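Local coordinates for protein ribonucleoside-diphosphate reductase subunit beta (Clostridium botulinum, PDB 6ZJK) that serves as the iron-binding small subunit of a ribonucleotide reductase, which makes deoxyribonucleotides from ribonucleoside diphosphates, and probably supplies the radical for that reaction, at residues 182-187 and 191-196; 198-203 and 243-248; 270-275 and 309-314. All coordinates share one frame; numbering follows the deposited sequence.

The three contacts come in series along the chain and step across the all-helical R2 fold. Contact 1 closes the short turn between helices 168-186 and 190-220; contact 2 follows on the same helix 190-220 and pairs it with helix 225-255, and contact 3 joins the next two helices, 262-287 and 296-313. Contacts 1 and 2 have centres about 15 Å apart, contacts 2 and 3 about 10 Å, contacts 1 and 3 about 19 Å. Contacts 2 and 3 touch through Tyr201 and Arg310. Helices 190-220 and 225-255 also carry the iron ligands Glu204, Glu238 and His241, and the side chain of Asn200 in contact 2 lies about 7 Å from an iron ion.

Contact 1 of 3, residues 182-187 and 191-196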
ATOM      1  N   GLU A 182       2.085   3.708  19.027  1.00 58.95           N
ATOM      2  CA  GLU A 182       0.748   3.554  19.598  1.00 60.26           C
ATOM      3  C   GLU A 182       0.350   4.769  20.428  1.00 64.51           C
ATOM      4  O   GLU A 182      -0.844   5.055  20.578  1.00 64.69           O
ATOM      5  CB  GLU A 182       0.700   2.261  20.419  1.00 61.77           C
ATOM      6  CG  GLU A 182      -0.640   1.912  21.073  1.00 69.70           C
ATOM      7  CD  GLU A 182      -1.581   1.152  20.146  1.00 70.90           C
ATOM      8  OE1 GLU A 182      -2.799   1.147  20.424  1.00 77.49           O
ATOM      9  OE2 GLU A 182      -1.110   0.540  19.158  1.00 67.48           O
ATOM     10  N   LYS A 183       1.305   5.589  20.868  1.00 61.48           N
ATOM     11  CA  LYS A 183       0.794   6.754  21.575  1.00 61.90           C
ATOM     12  C   LYS A 183       0.185   7.758  20.602  1.00 68.02           C
ATOM     13  O   LYS A 183      -0.851   8.370  20.889  1.00 67.70           O
ATOM     14  CB  LYS A 183       1.936   7.411  22.348  1.00 64.63           C
ATOM     15  CG  LYS A 183       1.603   8.722  23.036  1.00 66.65           C
ATOM     16  CD  LYS A 183       1.852   8.697  24.524  1.00 77.39           C
ATOM     17  CE  LYS A 183       1.036   9.793  25.180  1.00 78.15           C
ATOM     18  NZ  LYS A 183       0.713   9.437  26.601  1.00 84.03           N
ATOM     19  N   PHE A 184       0.495   7.710  19.323  1.00 66.32           N
ATOM     20  CA  PHE A 184      -0.200   8.551  18.387  1.00 67.54           C
ATOM     21  C   PHE A 184      -1.456   7.885  17.963  1.00 68.58           C
ATOM     22  O   PHE A 184      -2.463   8.526  17.819  1.00 67.56           O
ATOM     23  CB  PHE A 184       0.653   8.820  17.171  1.00 60.20           C
ATOM     24  CG  PHE A 184      -0.064   9.554  16.085  1.00 66.56           C
ATOM     25  CD1 PHE A 184      -0.542  10.814  16.294  1.00 63.36           C
ATOM     26  CD2 PHE A 184      -0.243   8.985  14.858  1.00 62.92           C
ATOM     27  CE1 PHE A 184      -1.191  11.496  15.307  1.00 62.62           C
ATOM     28  CE2 PHE A 184      -0.892   9.667  13.864  1.00 61.74           C
ATOM     29  CZ  PHE A 184      -1.365  10.922  14.090  1.00 61.79           C
ATOM     30  N   ASN A 185      -1.382   6.582  17.767  1.00 69.31           N
ATOM     31  CA  ASN A 185      -2.534   5.815  17.343  1.00 74.75           C
ATOM     32  C   ASN A 185      -3.744   6.022  18.215  1.00 75.95           C
ATOM     33  O   ASN A 185      -4.854   6.024  17.749  1.00 77.33           O
ATOM     34  CB  ASN A 185      -2.210   4.341  17.291  1.00 70.28           C
ATOM     35  CG  ASN A 185      -3.340   3.531  16.715  1.00 76.17           C
ATOM     36  OD1 ASN A 185      -4.146   4.039  15.976  1.00 80.34           O
ATOM     37  ND2 ASN A 185      -3.417   2.274  17.083  1.00 73.67           N
ATOM     38  N   LYS A 186      -3.509   6.180  19.493  1.00 75.09           N
ATOM     39  CA  LYS A 186      -4.649   6.392  20.370  1.00 78.14           C
ATOM     40  C   LYS A 186      -4.819   7.853  20.760  1.00 79.13           C
ATOM     41  O   LYS A 186      -5.919   8.255  21.147  1.00 77.81           O
ATOM     42  CB  LYS A 186      -4.507   5.516  21.613  1.00 79.05           C
ATOM     43  CG  LYS A 186      -4.586   4.021  21.279  1.00 82.96           C
ATOM     44  CD  LYS A 186      -4.748   3.163  22.529  1.00 85.56           C
ATOM     45  CE  LYS A 186      -5.519   3.896  23.618  1.00 89.71           C
ATOM     46  NZ  LYS A 186      -6.416   2.997  24.373  1.00 94.23           N
ATOM     47  N   GLU A 187      -3.829   8.715  20.529  1.00 75.42           N
ATOM     48  CA  GLU A 187      -3.981  10.125  20.880  1.00 73.99           C
ATOM     49  C   GLU A 187      -3.401  10.990  19.765  1.00 71.90           C
ATOM     50  O   GLU A 187      -2.251  11.435  19.844  1.00 69.92           O
ATOM     51  CB  GLU A 187      -3.284  10.424  22.209  1.00 77.50           C
ATOM     52  CG  GLU A 187      -3.586  11.791  22.832  1.00 86.99           C
ATOM     53  CD  GLU A 187      -2.362  12.369  23.538  1.00 99.17           C
ATOM     54  OE1 GLU A 187      -2.136  13.599  23.418  1.00100.39           O
ATOM     55  OE2 GLU A 187      -1.639  11.601  24.218  1.00 88.50           O
ATOM     56  N   HIS A 191       2.263  16.876  18.578  1.00 64.67           N
ATOM     57  CA  HIS A 191       3.571  16.499  19.105  1.00 64.82           C
ATOM     58  C   HIS A 191       3.778  14.991  19.024  1.00 57.87           C
ATOM     59  O   HIS A 191       4.866  14.526  18.658  1.00 56.61           O
ATOM     60  CB  HIS A 191       3.730  16.994  20.537  1.00 63.17           C
ATOM     61  CG  HIS A 191       3.845  18.481  20.637  1.00 69.11           C
ATOM     62  ND1 HIS A 191       2.757  19.292  20.886  1.00 69.50           N
ATOM     63  CD2 HIS A 191       4.900  19.312  20.457  1.00 68.47           C
ATOM     64  CE1 HIS A 191       3.144  20.554  20.897  1.00 66.35           C
ATOM     65  NE2 HIS A 191       4.439  20.594  20.635  1.00 66.73           N
ATOM     66  N   ASN A 192       2.745  14.209  19.360  1.00 58.00           N
ATOM     67  CA  ASN A 192       2.825  12.765  19.175  1.00 58.61           C
ATOM     68  C   ASN A 192       3.045  12.400  17.715  1.00 57.51           C
ATOM     69  O   ASN A 192       3.712  11.401  17.414  1.00 55.84           O
ATOM     70  CB  ASN A 192       1.562  12.092  19.705  1.00 61.18           C
ATOM     71  CG  ASN A 192       1.421  12.223  21.209  1.00 67.17           C
ATOM     72  OD1 ASN A 192       2.404  12.434  21.917  1.00 65.77           O
ATOM     73  ND2 ASN A 192       0.202  12.061  21.707  1.00 68.43           N
ATOM     74  N   PHE A 193       2.519  13.196  16.812  1.00 56.30           N
ATOM     75  CA  PHE A 193       2.652  12.937  15.395  1.00 52.67           C
ATOM     76  C   PHE A 193       4.082  13.124  14.941  1.00 53.28           C
ATOM     77  O   PHE A 193       4.600  12.284  14.256  1.00 51.42           O
ATOM     78  CB  PHE A 193       1.667  13.809  14.621  1.00 52.02           C
ATOM     79  CG  PHE A 193       1.763  13.688  13.140  1.00 53.20           C
ATOM     80  CD1 PHE A 193       1.211  12.632  12.485  1.00 51.92           C
ATOM     81  CD2 PHE A 193       2.373  14.657  12.410  1.00 54.96           C
ATOM     82  CE1 PHE A 193       1.297  12.524  11.119  1.00 54.58           C
ATOM     83  CE2 PHE A 193       2.474  14.561  11.049  1.00 53.29           C
ATOM     84  CZ  PHE A 193       1.927  13.494  10.401  1.00 54.11           C
ATOM     85  N   LEU A 194       4.723  14.207  15.354  1.00 50.74           N
ATOM     86  CA  LEU A 194       6.098  14.485  14.978  1.00 50.14           C
ATOM     87  C   LEU A 194       7.104  13.540  15.614  1.00 51.83           C
ATOM     88  O   LEU A 194       8.091  13.214  15.021  1.00 47.51           O
ATOM     89  CB  LEU A 194       6.467  15.917  15.282  1.00 46.84           C
ATOM     90  CG  LEU A 194       5.738  17.007  14.516  1.00 57.18           C
ATOM     91  CD1 LEU A 194       6.099  18.366  15.056  1.00 53.82           C
ATOM     92  CD2 LEU A 194       6.014  16.936  13.036  1.00 47.51           C
ATOM     93  N   ARG A 195       6.835  13.097  16.831  1.00 51.08           N
ATOM     94  CA  ARG A 195       7.707  12.145  17.491  1.00 51.05           C
ATOM     95  C   ARG A 195       7.607  10.805  16.743  1.00 49.47           C
ATOM     96  O   ARG A 195       8.578  10.142  16.542  1.00 43.46           O
ATOM     97  CB  ARG A 195       7.375  12.014  18.969  1.00 55.09           C
ATOM     98  CG  ARG A 195       7.703  13.229  19.803  1.00 57.47           C
ATOM     99  CD  ARG A 195       7.672  12.944  21.293  1.00 63.92           C
ATOM    100  NE  ARG A 195       6.409  13.336  21.893  1.00 65.55           N
ATOM    101  CZ  ARG A 195       6.186  14.512  22.460  1.00 67.12           C
ATOM    102  NH1 ARG A 195       7.136  15.417  22.512  1.00 62.42           N
ATOM    103  NH2 ARG A 195       5.007  14.796  22.966  1.00 68.58           N
ATOM    104  N   ALA A 196       6.447  10.487  16.228  1.00 47.89           N
ATOM    105  CA  ALA A 196       6.311   9.275  15.472  1.00 47.61           C
ATOM    106  C   ALA A 196       7.035   9.341  14.145  1.00 49.86           C
ATOM    107  O   ALA A 196       7.493   8.359  13.658  1.00 46.06           O
ATOM    108  CB  ALA A 196       4.884   8.945  15.256  1.00 43.29           C
TER
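Asn192 and Phe184, which also touch each other, bury the most surface here: the first works through its amide, the second through its ring. The amide of Asn192 reaches across to the end of helix 168-186, where its ND2 donates to the backbone O of Glu187 at 3.1 Å. The bond is almost straight, with an N-H...O angle of 177°, and lies in the plane of both groups. CG of Asn192 stands beside its own backbone N, which turns the amide toward this carbonyl. The Glu187 carboxylate crosses the amide at about a right angle and leaves OE2 3.1 Å from Asn192 ND2, while CG of Lys183 packs beside the amide at 3.9 Å from ND2.

Phe184 works on the apolar flank. Its ring points the same way as that of Phe193, alongside it, with centroids 5.4 Å apart and planes at 58°. The closest touch is Phe184 CZ to Phe193 CD1, 3.5 Å, at the edge of the Phe193 ring, whereas CA of Phe193 lies over one face of the Phe184 ring. Tyr120 packs edge-to-face with Phe184.

The two helices form an antiparallel helical hairpin, their local axes 8.8 Å apart at an angle of 146°. Glu189, in the turn, accepts from the backbone N of Asn192 near the start of the second helix. On helix 168-186, Glu182 and Asn185 bond to the second subunit, which sets the hairpin beside the dimer interface.

The contact thus combines a buried amide, which satisfies the carbonyl of the first residue past the helix, with an aromatic pair packed alongside.

Contact 2 of 3, residues 198-203 and 243-248; sequences MANYIL and VLFQNI
Gln246 and Tyr201 meet at their polar ends: NE2 of Gln246 donates to OH of Tyr201 at 3.1 Å, with an N-H...O angle of 153°. The hydroxyl is tilted from the amide plane, and the amide and phenol planes are steeply inclined to each other. Gln246 is extended beyond CG, and its CG also packs 3.6 Å from CE1 of Tyr201. On the other flank, Asn200 lies along the outer part of the Phe245 ring. Its CB is 3.6 Å from Phe245 CE2, its CG comes equally near CE2 and CZ, and the amide and ring planes are only 20° apart. Between these two pairs, Phe245 CB approaches Tyr201 CD1 at 4.3 Å.

Helices 190-220 and 225-255 run antiparallel in the helical bundle of the R2 fold, with local axes 9.8 Å apart at an angle of 152°. Just beyond these segments they carry iron ligands, Glu204 on the first and Glu238 and His241 on the second. The side chain of Asn200 is about 7 Å from an iron ion.

A second shell fixes the polar ends. The hydroxyl of Tyr201 is also hydrogen-bonded to the backbone O of Arg310, and this joins the pair to helix 296-313. With CG of Tyr201 opposite its own backbone N, the phenol extends toward Gln246. The amide of Asn200 has its stronger partner in Gln110 of helix 90-118, to which its OD1 is bonded; ND2 makes a weak bond to Ala196 O, one turn back. Gln133 of helix 124-151 packs against Phe245, and Tyr181 of helix 168-186 against Asn200.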
ATOM      1  N   MET A 198       9.786  10.980  13.610  1.00 42.78           N
ATOM      2  CA  MET A 198      11.183  10.844  13.927  1.00 45.85           C
ATOM      3  C   MET A 198      11.493   9.386  14.273  1.00 41.35           C
ATOM      4  O   MET A 198      12.488   8.892  13.918  1.00 39.27           O
ATOM      5  CB  MET A 198      11.565  11.869  15.008  1.00 43.09           C
ATOM      6  CG  MET A 198      13.009  12.005  15.389  1.00 47.93           C
ATOM      7  SD  MET A 198      14.214  12.379  14.194  1.00 44.81           S
ATOM      8  CE  MET A 198      15.670  11.872  15.001  1.00 44.91           C
ATOM      9  N   ALA A 199      10.569   8.706  14.917  1.00 42.82           N
ATOM     10  CA  ALA A 199      10.726   7.293  15.238  1.00 39.79           C
ATOM     11  C   ALA A 199      10.920   6.461  13.990  1.00 44.71           C
ATOM     12  O   ALA A 199      11.797   5.659  13.917  1.00 42.95           O
ATOM     13  CB  ALA A 199       9.546   6.818  15.984  1.00 43.62           C
ATOM     14  N   ASN A 200      10.083   6.683  12.996  1.00 41.30           N
ATOM     15  CA  ASN A 200      10.219   6.037  11.741  1.00 36.53           C
ATOM     16  C   ASN A 200      11.565   6.222  11.150  1.00 39.03           C
ATOM     17  O   ASN A 200      12.124   5.317  10.672  1.00 40.74           O
ATOM     18  CB  ASN A 200       9.285   6.697  10.773  1.00 44.83           C
ATOM     19  CG  ASN A 200       8.130   5.866  10.422  1.00 52.49           C
ATOM     20  OD1 ASN A 200       8.249   4.965   9.666  1.00 58.72           O
ATOM     21  ND2 ASN A 200       6.998   6.183  10.969  1.00 51.24           N
ATOM     22  N   TYR A 201      12.049   7.456  11.119  1.00 40.39           N
ATOM     23  CA  TYR A 201      13.344   7.796  10.554  1.00 40.44           C
ATOM     24  C   TYR A 201      14.449   7.024  11.255  1.00 39.23           C
ATOM     25  O   TYR A 201      15.284   6.470  10.646  1.00 38.43           O
ATOM     26  CB  TYR A 201      13.558   9.327  10.574  1.00 41.46           C
ATOM     27  CG  TYR A 201      14.820   9.836   9.959  1.00 43.78           C
ATOM     28  CD1 TYR A 201      15.146   9.530   8.700  1.00 41.88           C
ATOM     29  CD2 TYR A 201      15.678  10.647  10.660  1.00 46.21           C
ATOM     30  CE1 TYR A 201      16.304   9.957   8.158  1.00 45.67           C
ATOM     31  CE2 TYR A 201      16.829  11.099  10.109  1.00 39.93           C
ATOM     32  CZ  TYR A 201      17.126  10.757   8.855  1.00 44.31           C
ATOM     33  OH  TYR A 201      18.226  11.131   8.263  1.00 36.56           O
ATOM     34  N   ILE A 202      14.391   6.958  12.557  1.00 38.54           N
ATOM     35  CA  ILE A 202      15.363   6.208  13.324  1.00 42.45           C
ATOM     36  C   ILE A 202      15.321   4.725  12.978  1.00 39.53           C
ATOM     37  O   ILE A 202      16.303   4.166  12.661  1.00 39.60           O
ATOM     38  CB  ILE A 202      15.154   6.411  14.808  1.00 42.78           C
ATOM     39  CG1 ILE A 202      15.601   7.797  15.199  1.00 40.64           C
ATOM     40  CG2 ILE A 202      15.916   5.380  15.587  1.00 39.87           C
ATOM     41  CD1 ILE A 202      15.036   8.275  16.483  1.00 40.25           C
ATOM     42  N   LEU A 203      14.129   4.169  12.954  1.00 42.28           N
ATOM     43  CA  LEU A 203      13.907   2.768  12.648  1.00 42.30           C
ATOM     44  C   LEU A 203      14.546   2.342  11.375  1.00 40.42           C
ATOM     45  O   LEU A 203      15.267   1.440  11.355  1.00 40.38           O
ATOM     46  CB  LEU A 203      12.440   2.444  12.664  1.00 39.57           C
ATOM     47  CG  LEU A 203      11.982   1.042  12.262  1.00 45.47           C
ATOM     48  CD1 LEU A 203      10.614   0.767  12.785  1.00 39.52           C
ATOM     49  CD2 LEU A 203      12.060   0.740  10.814  1.00 41.46           C
ATOM     50  N   VAL A 243      15.244   8.839   2.403  1.00 40.27           N
ATOM     51  CA  VAL A 243      15.113  10.098   1.753  1.00 39.95           C
ATOM     52  C   VAL A 243      13.703  10.622   1.759  1.00 42.69           C
ATOM     53  O   VAL A 243      13.502  11.771   1.844  1.00 38.28           O
ATOM     54  CB  VAL A 243      15.616  10.078   0.360  1.00 42.97           C
ATOM     55  CG1 VAL A 243      15.539  11.462  -0.181  1.00 46.66           C
ATOM     56  CG2 VAL A 243      17.038   9.628   0.340  1.00 45.21           C
ATOM     57  N   LEU A 244      12.725   9.752   1.682  1.00 39.94           N
ATOM     58  CA  LEU A 244      11.330  10.185   1.781  1.00 33.58           C
ATOM     59  C   LEU A 244      11.067  10.864   3.120  1.00 38.98           C
ATOM     60  O   LEU A 244      10.571  11.998   3.168  1.00 35.65           O
ATOM     61  CB  LEU A 244      10.379   9.000   1.568  1.00 35.49           C
ATOM     62  CG  LEU A 244       8.858   9.190   1.722  1.00 34.24           C
ATOM     63  CD1 LEU A 244       8.359  10.297   0.808  1.00 34.15           C
ATOM     64  CD2 LEU A 244       8.120   7.912   1.409  1.00 37.28           C
ATOM     65  N   PHE A 245      11.436  10.207   4.207  1.00 36.67           N
ATOM     66  CA  PHE A 245      11.246  10.780   5.529  1.00 40.58           C
ATOM     67  C   PHE A 245      12.121  12.032   5.766  1.00 40.95           C
ATOM     68  O   PHE A 245      11.723  12.916   6.394  1.00 35.59           O
ATOM     69  CB  PHE A 245      11.323   9.744   6.650  1.00 41.14           C
ATOM     70  CG  PHE A 245      10.009   9.060   6.919  1.00 38.45           C
ATOM     71  CD1 PHE A 245       9.534   8.144   6.083  1.00 37.79           C
ATOM     72  CD2 PHE A 245       9.241   9.400   7.975  1.00 40.87           C
ATOM     73  CE1 PHE A 245       8.339   7.561   6.294  1.00 37.58           C
ATOM     74  CE2 PHE A 245       8.032   8.814   8.188  1.00 42.57           C
ATOM     75  CZ  PHE A 245       7.590   7.895   7.347  1.00 39.10           C
ATOM     76  N   GLN A 246      13.299  12.075   5.216  1.00 36.72           N
ATOM     77  CA  GLN A 246      14.118  13.291   5.293  1.00 40.20           C
ATOM     78  C   GLN A 246      13.368  14.496   4.715  1.00 41.29           C
ATOM     79  O   GLN A 246      13.340  15.581   5.313  1.00 40.20           O
ATOM     80  CB  GLN A 246      15.448  13.059   4.558  1.00 40.27           C
ATOM     81  CG  GLN A 246      16.465  12.200   5.348  1.00 41.66           C
ATOM     82  CD  GLN A 246      17.709  11.784   4.541  1.00 49.61           C
ATOM     83  OE1 GLN A 246      17.864  12.162   3.370  1.00 41.59           O
ATOM     84  NE2 GLN A 246      18.621  11.015   5.188  1.00 38.35           N
ATOM     85  N   ASN A 247      12.751  14.315   3.548  1.00 38.90           N
ATOM     86  CA  ASN A 247      12.016  15.398   2.903  1.00 41.00           C
ATOM     87  C   ASN A 247      10.707  15.719   3.611  1.00 40.62           C
ATOM     88  O   ASN A 247      10.332  16.893   3.725  1.00 43.40           O
ATOM     89  CB  ASN A 247      11.762  15.042   1.452  1.00 39.76           C
ATOM     90  CG  ASN A 247      12.938  15.370   0.598  1.00 41.24           C
ATOM     91  OD1 ASN A 247      13.029  16.481   0.100  1.00 50.12           O
ATOM     92  ND2 ASN A 247      13.829  14.427   0.401  1.00 45.59           N
ATOM     93  N   ILE A 248       9.999  14.705   4.105  1.00 39.49           N
ATOM     94  CA  ILE A 248       8.777  14.980   4.852  1.00 38.98           C
ATOM     95  C   ILE A 248       9.090  15.841   6.071  1.00 39.05           C
ATOM     96  O   ILE A 248       8.390  16.821   6.349  1.00 40.55           O
ATOM     97  CB  ILE A 248       8.060  13.668   5.245  1.00 36.66           C
ATOM     98  CG1 ILE A 248       7.463  12.962   4.016  1.00 34.77           C
ATOM     99  CG2 ILE A 248       6.938  13.957   6.216  1.00 35.25           C
ATOM    100  CD1 ILE A 248       6.752  11.590   4.362  1.00 36.54           C
TER

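Contact 3 of 3, residues 270-275 and 309-314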
ATOM      1  N   GLN A 270      17.693  13.551  21.188  1.00 49.75           N
ATOM      2  CA  GLN A 270      17.714  12.600  22.262  1.00 50.92           C
ATOM      3  C   GLN A 270      17.066  11.282  21.904  1.00 54.63           C
ATOM      4  O   GLN A 270      17.421  10.269  22.442  1.00 51.72           O
ATOM      5  CB  GLN A 270      17.050  13.143  23.495  1.00 52.61           C
ATOM      6  CG  GLN A 270      17.851  14.222  24.171  1.00 53.93           C
ATOM      7  CD  GLN A 270      19.259  13.828  24.517  1.00 62.49           C
ATOM      8  OE1 GLN A 270      19.465  12.956  25.307  1.00 56.79           O
ATOM      9  NE2 GLN A 270      20.223  14.514  23.956  1.00 55.26           N
ATOM     10  N   MET A 271      16.128  11.303  20.966  1.00 48.63           N
ATOM     11  CA  MET A 271      15.462  10.125  20.489  1.00 46.22           C
ATOM     12  C   MET A 271      16.487   9.354  19.751  1.00 46.19           C
ATOM     13  O   MET A 271      16.569   8.197  19.892  1.00 49.89           O
ATOM     14  CB  MET A 271      14.312  10.481  19.560  1.00 49.03           C
ATOM     15  CG  MET A 271      13.094  11.049  20.246  1.00 48.64           C
ATOM     16  SD  MET A 271      11.609  11.146  19.267  1.00 50.80           S
ATOM     17  CE  MET A 271      11.376   9.474  18.819  1.00 45.65           C
ATOM     18  N   MET A 272      17.275   9.997  18.950  1.00 44.77           N
ATOM     19  CA  MET A 272      18.299   9.325  18.254  1.00 46.85           C
ATOM     20  C   MET A 272      19.354   8.746  19.215  1.00 52.33           C
ATOM     21  O   MET A 272      19.869   7.712  18.962  1.00 48.94           O
ATOM     22  CB  MET A 272      18.897  10.283  17.289  1.00 38.13           C
ATOM     23  CG  MET A 272      20.036   9.804  16.489  1.00 42.02           C
ATOM     24  SD  MET A 272      19.716   8.476  15.358  1.00 44.81           S
ATOM     25  CE  MET A 272      19.141   9.252  13.893  1.00 40.78           C
ATOM     26  N   ARG A 273      19.685   9.464  20.286  1.00 46.88           N
ATOM     27  CA  ARG A 273      20.641   9.010  21.277  1.00 49.51           C
ATOM     28  C   ARG A 273      20.170   7.709  21.900  1.00 50.51           C
ATOM     29  O   ARG A 273      20.897   6.803  21.985  1.00 48.58           O
ATOM     30  CB  ARG A 273      20.887  10.066  22.350  1.00 49.68           C
ATOM     31  CG  ARG A 273      22.079   9.774  23.251  1.00 58.30           C
ATOM     32  CD  ARG A 273      22.204  10.665  24.453  1.00 58.39           C
ATOM     33  NE  ARG A 273      21.004  10.583  25.255  1.00 64.84           N
ATOM     34  CZ  ARG A 273      20.834   9.708  26.219  1.00 71.21           C
ATOM     35  NH1 ARG A 273      21.816   8.893  26.507  1.00 74.68           N
ATOM     36  NH2 ARG A 273      19.708   9.636  26.897  1.00 74.62           N
ATOM     37  N   MET A 274      18.928   7.662  22.318  1.00 53.25           N
ATOM     38  CA  MET A 274      18.501   6.439  22.925  1.00 59.94           C
ATOM     39  C   MET A 274      18.406   5.333  21.918  1.00 53.77           C
ATOM     40  O   MET A 274      18.911   4.275  22.118  1.00 54.48           O
ATOM     41  CB  MET A 274      17.130   6.617  23.490  1.00 57.32           C
ATOM     42  CG  MET A 274      17.009   7.527  24.675  1.00 69.62           C
ATOM     43  SD  MET A 274      17.614   6.819  26.210  1.00104.10           S
ATOM     44  CE  MET A 274      17.361   8.199  27.301  1.00 79.44           C
ATOM     45  N   GLY A 275      17.997   5.563  20.696  1.00 47.70           N
ATOM     46  CA  GLY A 275      17.981   4.558  19.685  1.00 47.27           C
ATOM     47  C   GLY A 275      19.328   4.008  19.423  1.00 49.66           C
ATOM     48  O   GLY A 275      19.440   2.853  19.259  1.00 45.27           O
ATOM     49  N   LEU A 309      25.525  10.810  10.283  1.00 41.67           N
ATOM     50  CA  LEU A 309      24.999  11.050   8.939  1.00 44.36           C
ATOM     51  C   LEU A 309      23.502  11.348   8.988  1.00 42.14           C
ATOM     52  O   LEU A 309      23.023  12.283   8.343  1.00 40.14           O
ATOM     53  CB  LEU A 309      25.246   9.831   8.042  1.00 44.04           C
ATOM     54  CG  LEU A 309      26.644   9.214   7.885  1.00 52.20           C
ATOM     55  CD1 LEU A 309      26.578   8.032   6.900  1.00 48.22           C
ATOM     56  CD2 LEU A 309      27.687  10.219   7.470  1.00 53.66           C
ATOM     57  N   ARG A 310      22.746  10.554   9.757  1.00 44.39           N
ATOM     58  CA  ARG A 310      21.296  10.712   9.787  1.00 39.42           C
ATOM     59  C   ARG A 310      20.889  12.067  10.348  1.00 43.50           C
ATOM     60  O   ARG A 310      20.000  12.724   9.799  1.00 39.62           O
ATOM     61  CB  ARG A 310      20.658   9.595  10.611  1.00 38.21           C
ATOM     62  CG  ARG A 310      21.059   8.204  10.198  1.00 39.40           C
ATOM     63  CD  ARG A 310      20.800   7.929   8.716  1.00 41.59           C
ATOM     64  NE  ARG A 310      21.061   6.528   8.385  1.00 38.35           N
ATOM     65  CZ  ARG A 310      21.776   6.121   7.338  1.00 41.09           C
ATOM     66  NH1 ARG A 310      22.311   7.005   6.510  1.00 35.43           N
ATOM     67  NH2 ARG A 310      21.966   4.821   7.130  1.00 37.33           N
ATOM     68  N   LEU A 311      21.554  12.520  11.417  1.00 43.43           N
ATOM     69  CA  LEU A 311      21.180  13.785  12.037  1.00 45.74           C
ATOM     70  C   LEU A 311      21.543  14.963  11.142  1.00 44.30           C
ATOM     71  O   LEU A 311      20.743  15.894  10.977  1.00 40.82           O
ATOM     72  CB  LEU A 311      21.837  13.925  13.417  1.00 45.96           C
ATOM     73  CG  LEU A 311      21.231  13.081  14.550  1.00 43.27           C
ATOM     74  CD1 LEU A 311      21.908  13.384  15.885  1.00 44.22           C
ATOM     75  CD2 LEU A 311      19.744  13.286  14.685  1.00 42.02           C
ATOM     76  N   VAL A 312      22.729  14.925  10.528  1.00 47.64           N
ATOM     77  CA  VAL A 312      23.208  15.933   9.582  1.00 47.31           C
ATOM     78  C   VAL A 312      22.183  16.150   8.477  1.00 46.75           C
ATOM     79  O   VAL A 312      21.982  17.277   8.000  1.00 45.71           O
ATOM     80  CB  VAL A 312      24.571  15.504   9.011  1.00 46.32           C
ATOM     81  CG1 VAL A 312      24.810  16.149   7.654  1.00 51.42           C
ATOM     82  CG2 VAL A 312      25.689  15.854   9.983  1.00 51.99           C
ATOM     83  N   ALA A 313      21.664  15.021   7.996  1.00 39.50           N
ATOM     84  CA  ALA A 313      20.762  15.002   6.846  1.00 39.72           C
ATOM     85  C   ALA A 313      19.422  15.669   7.127  1.00 43.55           C
ATOM     86  O   ALA A 313      18.710  16.012   6.177  1.00 44.11           O
ATOM     87  CB  ALA A 313      20.541  13.574   6.367  1.00 42.37           C
ATOM     88  N   ILE A 314      19.049  15.848   8.390  1.00 41.54           N
ATOM     89  CA  ILE A 314      17.863  16.625   8.718  1.00 45.15           C
ATOM     90  C   ILE A 314      18.232  17.923   9.442  1.00 46.31           C
ATOM     91  O   ILE A 314      17.398  18.511  10.137  1.00 45.85           O
ATOM     92  CB  ILE A 314      16.846  15.787   9.510  1.00 43.23           C
ATOM     93  CG1 ILE A 314      17.486  15.131  10.734  1.00 42.66           C
ATOM     94  CG2 ILE A 314      16.306  14.667   8.623  1.00 41.43           C
ATOM     95  CD1 ILE A 314      16.477  14.523  11.663  1.00 42.34           C
TER
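Helices 262-287 and 296-313, two successive helices of the all-helical R2 fold, come no closer here than 8.2 Å between CA atoms, at Met272 and Leu311, a spacing bridged mainly by Met272. This side chain departs anti to its backbone N (chi1 177°) and then bends at both later torsions, which leaves CE against the aliphatic root of Arg310, 3.6 Å from its CB. Further up the same chain, CG of Met272 lies 3.9 Å from CD2 of Leu311. The two side chains slide past each other in opposite directions, with both methyls of Leu311 beside the Met272 stem.

Arg310 offers this contact only its CB, because the rest of the chain leads away. Its guanidinium group turns to helix 190-220, where NE donates to the backbone O of Gly205 and the charged group makes a cation-pi contact with Tyr209. Ile206 of that helix touches both Met272 and Arg310, while Leu319 covers Leu311 from a loop.

The contact is thus wholly apolar: hydrocarbon parts of Met272, on either side of its sulfur, pack against Leu311 and the root of Arg310, and the arginine spends its charge on a third helix.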